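Local coordinates for protein formyltransferase PseJ (Anoxybacillus kamchatkensis G10, PDB 6EDK) that belongs to the formyl transferase family and has N-{4-[{[(6S)-2-amino-4-oxo-3,4,5,6,7,8-hexahydropteridin-6-yl]methyl}(formyl)amino]benzoyl}-L-glutamic acid bound in a pocket of its single chain, at residues R35-D40 against L161-W166. Residues are numbered along the deposited sequence; the frame is centred on the assembly and turned at random.
Sequences RKWLRD and LFMEYW. With SO4 (sulfate ion), chain C.
A sulfate ion, probably from the crystallisation liquor, sits at the first turn of helix 36-43, where Lys36 N gives a fairly straight bond to sulfate O1 (2.9 Å). Trp37 N gives a longer one to O4 (3.3 Å). Sulfate O3 lies in the plane of the Trp37 indole, at its pyrrole edge. The benzo end of the same ring reaches helix 147-169: CZ3 of Trp37 lies 3.7 Å from SD of Met163, a Met-aromatic contact in which the sulfur stands oblique to the six-membered ring, 71° off its normal. Trp37 places CG between backbone N and carbonyl carbon (chi1 68°), a torsion that carries the benzo end of the indole toward helix 147-169, and Leu38 CB lies over the rim of one of its faces. In this formyl transferase fold helix 36-43 and helix 147-169 pack against each other beside the mixed sheet, and Phe162 also touches Ile121 of strand 118-123. On the more buried side of the Met-aromatic pair, the side chains of Leu38 and Phe162 meet at about a right angle, Leu38 CD1 lying 3.7 Å from Phe162 CE2. Phe162 and Met163 both extend to Phe41, further along helix 36-43, while Trp166 rests on Leu42.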
ATOM      1  N   ARG A  35       9.567   7.624  -7.598  1.00 33.04           N
ATOM      2  CA  ARG A  35       8.728   7.349  -8.755  1.00 32.19           C
ATOM      3  C   ARG A  35       8.467   8.666  -9.458  1.00 32.30           C
ATOM      4  O   ARG A  35       7.574   9.400  -9.062  1.00 32.94           O
ATOM      5  CB  ARG A  35       7.426   6.695  -8.332  1.00 35.16           C
ATOM      6  CG  ARG A  35       7.621   5.404  -7.601  1.00 34.57           C
ATOM      7  CD  ARG A  35       6.287   4.892  -7.126  1.00 37.91           C
ATOM      8  NE  ARG A  35       6.424   4.094  -5.912  1.00 39.31           N
ATOM      9  CZ  ARG A  35       6.501   2.767  -5.930  1.00 36.44           C
ATOM     10  NH1 ARG A  35       6.432   2.121  -7.079  1.00 37.71           N
ATOM     11  NH2 ARG A  35       6.582   2.111  -4.822  1.00 34.33           N
ATOM     12  N   LYS A  36       9.250   8.952 -10.491  1.00 33.78           N
ATOM     13  CA  LYS A  36       9.082  10.218 -11.190  1.00 39.05           C
ATOM     14  C   LYS A  36       7.672  10.386 -11.716  1.00 37.28           C
ATOM     15  O   LYS A  36       7.115  11.489 -11.652  1.00 34.72           O
ATOM     16  CB  LYS A  36      10.091  10.336 -12.331  1.00 48.05           C
ATOM     17  CG  LYS A  36      10.056  11.706 -13.026  1.00 60.55           C
ATOM     18  CD  LYS A  36      10.889  11.721 -14.324  1.00 67.29           C
ATOM     19  CE  LYS A  36      10.588  12.960 -15.176  1.00 69.35           C
ATOM     20  NZ  LYS A  36      10.487  14.192 -14.346  1.00 73.56           N
ATOM     21  N   TRP A  37       7.056   9.306 -12.242  1.00 33.56           N
ATOM     22  CA  TRP A  37       5.720   9.478 -12.790  1.00 31.95           C
ATOM     23  C   TRP A  37       4.750   9.966 -11.729  1.00 31.70           C
ATOM     24  O   TRP A  37       3.808  10.708 -12.028  1.00 29.99           O
ATOM     25  CB  TRP A  37       5.213   8.137 -13.425  1.00 30.72           C
ATOM     26  CG  TRP A  37       4.942   7.036 -12.391  1.00 31.00           C
ATOM     27  CD1 TRP A  37       5.798   6.053 -12.021  1.00 33.74           C
ATOM     28  CD2 TRP A  37       3.765   6.842 -11.665  1.00 26.60           C
ATOM     29  NE1 TRP A  37       5.235   5.286 -11.041  1.00 30.92           N
ATOM     30  CE2 TRP A  37       3.977   5.754 -10.812  1.00 27.22           C
ATOM     31  CE3 TRP A  37       2.571   7.526 -11.579  1.00 30.09           C
ATOM     32  CZ2 TRP A  37       3.013   5.344  -9.879  1.00 27.85           C
ATOM     33  CZ3 TRP A  37       1.613   7.115 -10.692  1.00 30.13           C
ATOM     34  CH2 TRP A  37       1.843   6.040  -9.846  1.00 27.47           C
ATOM     35  N   LEU A  38       4.909   9.499 -10.488  1.00 28.38           N
ATOM     36  CA  LEU A  38       4.005   9.910  -9.429  1.00 27.04           C
ATOM     37  C   LEU A  38       4.307  11.335  -8.925  1.00 29.38           C
ATOM     38  O   LEU A  38       3.385  12.135  -8.696  1.00 30.03           O
ATOM     39  CB  LEU A  38       4.109   8.910  -8.285  1.00 27.16           C
ATOM     40  CG  LEU A  38       3.209   9.136  -7.063  1.00 29.59           C
ATOM     41  CD1 LEU A  38       1.802   9.356  -7.424  1.00 32.34           C
ATOM     42  CD2 LEU A  38       3.367   7.948  -6.135  1.00 32.82           C
ATOM     43  N   ARG A  39       5.584  11.647  -8.777  1.00 31.85           N
ATOM     44  CA  ARG A  39       5.962  13.036  -8.536  1.00 32.78           C
ATOM     45  C   ARG A  39       5.337  13.951  -9.562  1.00 32.48           C
ATOM     46  O   ARG A  39       4.637  14.910  -9.207  1.00 34.40           O
ATOM     47  CB  ARG A  39       7.480  13.157  -8.524  1.00 39.39           C
ATOM     48  CG  ARG A  39       7.988  14.591  -8.568  1.00 45.29           C
ATOM     49  CD  ARG A  39       9.521  14.605  -8.681  1.00 50.13           C
ATOM     50  NE  ARG A  39      10.159  14.318  -7.395  1.00 53.45           N
ATOM     51  CZ  ARG A  39      10.303  15.223  -6.416  1.00 55.98           C
ATOM     52  NH1 ARG A  39       9.833  16.468  -6.566  1.00 54.32           N
ATOM     53  NH2 ARG A  39      10.897  14.860  -5.276  1.00 55.21           N
ATOM     54  N   ASP A  40       5.520  13.635 -10.855  1.00 30.88           N
ATOM     55  CA  ASP A  40       4.975  14.500 -11.902  1.00 35.02           C
ATOM     56  C   ASP A  40       3.468  14.601 -11.823  1.00 36.03           C
ATOM     57  O   ASP A  40       2.902  15.667 -12.057  1.00 34.28           O
ATOM     58  CB  ASP A  40       5.362  13.978 -13.298  1.00 38.16           C
ATOM     59  CG  ASP A  40       6.792  14.195 -13.620  1.00 45.98           C
ATOM     60  OD1 ASP A  40       7.443  15.041 -12.974  1.00 47.42           O
ATOM     61  OD2 ASP A  40       7.282  13.508 -14.531  1.00 44.07           O
ATOM     62  N   LEU A 161      -5.960   3.229  -9.227  1.00 26.43           N
ATOM     63  CA  LEU A 161      -6.963   3.588  -8.236  1.00 24.58           C
ATOM     64  C   LEU A 161      -6.571   4.881  -7.519  1.00 23.87           C
ATOM     65  O   LEU A 161      -7.413   5.747  -7.241  1.00 25.77           O
ATOM     66  CB  LEU A 161      -7.059   2.435  -7.201  1.00 26.10           C
ATOM     67  CG  LEU A 161      -8.095   2.536  -6.095  1.00 27.03           C
ATOM     68  CD1 LEU A 161      -9.520   2.487  -6.635  1.00 29.49           C
ATOM     69  CD2 LEU A 161      -7.918   1.418  -5.055  1.00 25.03           C
ATOM     70  N   PHE A 162      -5.277   5.029  -7.280  1.00 22.42           N
ATOM     71  CA  PHE A 162      -4.791   6.253  -6.606  1.00 22.29           C
ATOM     72  C   PHE A 162      -5.070   7.474  -7.482  1.00 27.83           C
ATOM     73  O   PHE A 162      -5.632   8.495  -7.032  1.00 24.73           O
ATOM     74  CB  PHE A 162      -3.310   6.135  -6.356  1.00 20.71           C
ATOM     75  CG  PHE A 162      -2.750   7.442  -5.821  1.00 25.43           C
ATOM     76  CD1 PHE A 162      -3.027   7.818  -4.563  1.00 27.23           C
ATOM     77  CD2 PHE A 162      -2.102   8.284  -6.689  1.00 27.88           C
ATOM     78  CE1 PHE A 162      -2.575   9.076  -4.102  1.00 27.41           C
ATOM     79  CE2 PHE A 162      -1.675   9.558  -6.231  1.00 29.67           C
ATOM     80  CZ  PHE A 162      -1.948   9.884  -4.961  1.00 26.40           C
ATOM     81  N   MET A 163      -4.656   7.384  -8.744  1.00 25.97           N
ATOM     82  CA  MET A 163      -4.834   8.556  -9.642  1.00 26.16           C
ATOM     83  C   MET A 163      -6.293   8.814  -9.891  1.00 30.49           C
ATOM     84  O   MET A 163      -6.696   9.980 -10.062  1.00 31.46           O
ATOM     85  CB  MET A 163      -4.109   8.338 -10.967  1.00 28.07           C
ATOM     86  CG  MET A 163      -2.584   8.333 -10.855  1.00 29.90           C
ATOM     87  SD  MET A 163      -1.527   8.329 -12.339  1.00 32.27           S
ATOM     88  CE  MET A 163      -1.798   6.640 -12.910  1.00 34.17           C
ATOM     89  N   GLU A 164      -7.114   7.742  -9.950  1.00 26.93           N
ATOM     90  CA  GLU A 164      -8.545   7.954 -10.124  1.00 26.38           C
ATOM     91  C   GLU A 164      -9.146   8.721  -8.972  1.00 29.98           C
ATOM     92  O   GLU A 164     -10.022   9.577  -9.193  1.00 28.85           O
ATOM     93  CB  GLU A 164      -9.277   6.628 -10.291  1.00 26.66           C
ATOM     94  CG  GLU A 164     -10.781   6.720 -10.382  1.00 31.21           C
ATOM     95  CD  GLU A 164     -11.401   5.352 -10.637  1.00 35.45           C
ATOM     96  OE1 GLU A 164     -10.626   4.373 -10.873  1.00 32.02           O
ATOM     97  OE2 GLU A 164     -12.638   5.279 -10.649  1.00 32.91           O
ATOM     98  N   TYR A 165      -8.687   8.473  -7.750  1.00 28.72           N
ATOM     99  CA  TYR A 165      -9.362   9.067  -6.583  1.00 28.74           C
ATOM    100  C   TYR A 165      -8.595  10.228  -5.951  1.00 31.01           C
ATOM    101  O   TYR A 165      -9.154  10.941  -5.121  1.00 35.69           O
ATOM    102  CB  TYR A 165      -9.644   8.004  -5.510  1.00 28.45           C
ATOM    103  CG  TYR A 165     -10.838   7.147  -5.834  1.00 31.76           C
ATOM    104  CD1 TYR A 165     -12.115   7.534  -5.501  1.00 36.11           C
ATOM    105  CD2 TYR A 165     -10.693   5.962  -6.534  1.00 30.84           C
ATOM    106  CE1 TYR A 165     -13.208   6.772  -5.815  1.00 37.01           C
ATOM    107  CE2 TYR A 165     -11.846   5.139  -6.842  1.00 33.40           C
ATOM    108  CZ  TYR A 165     -13.089   5.588  -6.466  1.00 38.26           C
ATOM    109  OH  TYR A 165     -14.237   4.861  -6.746  1.00 40.50           O
ATOM    110  N   TRP A 166      -7.350  10.452  -6.351  1.00 28.48           N
ATOM    111  CA  TRP A 166      -6.605  11.545  -5.737  1.00 31.03           C
ATOM    112  C   TRP A 166      -7.295  12.897  -5.858  1.00 36.45           C
ATOM    113  O   TRP A 166      -7.256  13.641  -4.870  1.00 32.23           O
ATOM    114  CB  TRP A 166      -5.239  11.623  -6.365  1.00 30.82           C
ATOM    115  CG  TRP A 166      -4.353  12.764  -5.806  1.00 29.44           C
ATOM    116  CD1 TRP A 166      -3.822  13.809  -6.555  1.00 35.17           C
ATOM    117  CD2 TRP A 166      -3.931  12.958  -4.468  1.00 29.80           C
ATOM    118  NE1 TRP A 166      -3.081  14.636  -5.721  1.00 38.41           N
ATOM    119  CE2 TRP A 166      -3.124  14.136  -4.444  1.00 33.95           C
ATOM    120  CE3 TRP A 166      -4.132  12.271  -3.280  1.00 33.69           C
ATOM    121  CZ2 TRP A 166      -2.545  14.593  -3.295  1.00 34.32           C
ATOM    122  CZ3 TRP A 166      -3.553  12.739  -2.136  1.00 33.98           C
ATOM    123  CH2 TRP A 166      -2.742  13.887  -2.157  1.00 35.74           C
TER
HETATM  124  S   SO4 C 302       9.975   6.037 -12.607  1.00 94.95           S
HETATM  125  O1  SO4 C 302      10.774   6.808 -11.621  1.00 67.06           O
HETATM  126  O2  SO4 C 302      10.888   5.458 -13.598  1.00 98.36           O
HETATM  127  O3  SO4 C 302       9.248   4.944 -11.938  1.00 79.25           O
HETATM  128  O4  SO4 C 302       9.005   6.911 -13.315  1.00 61.14           O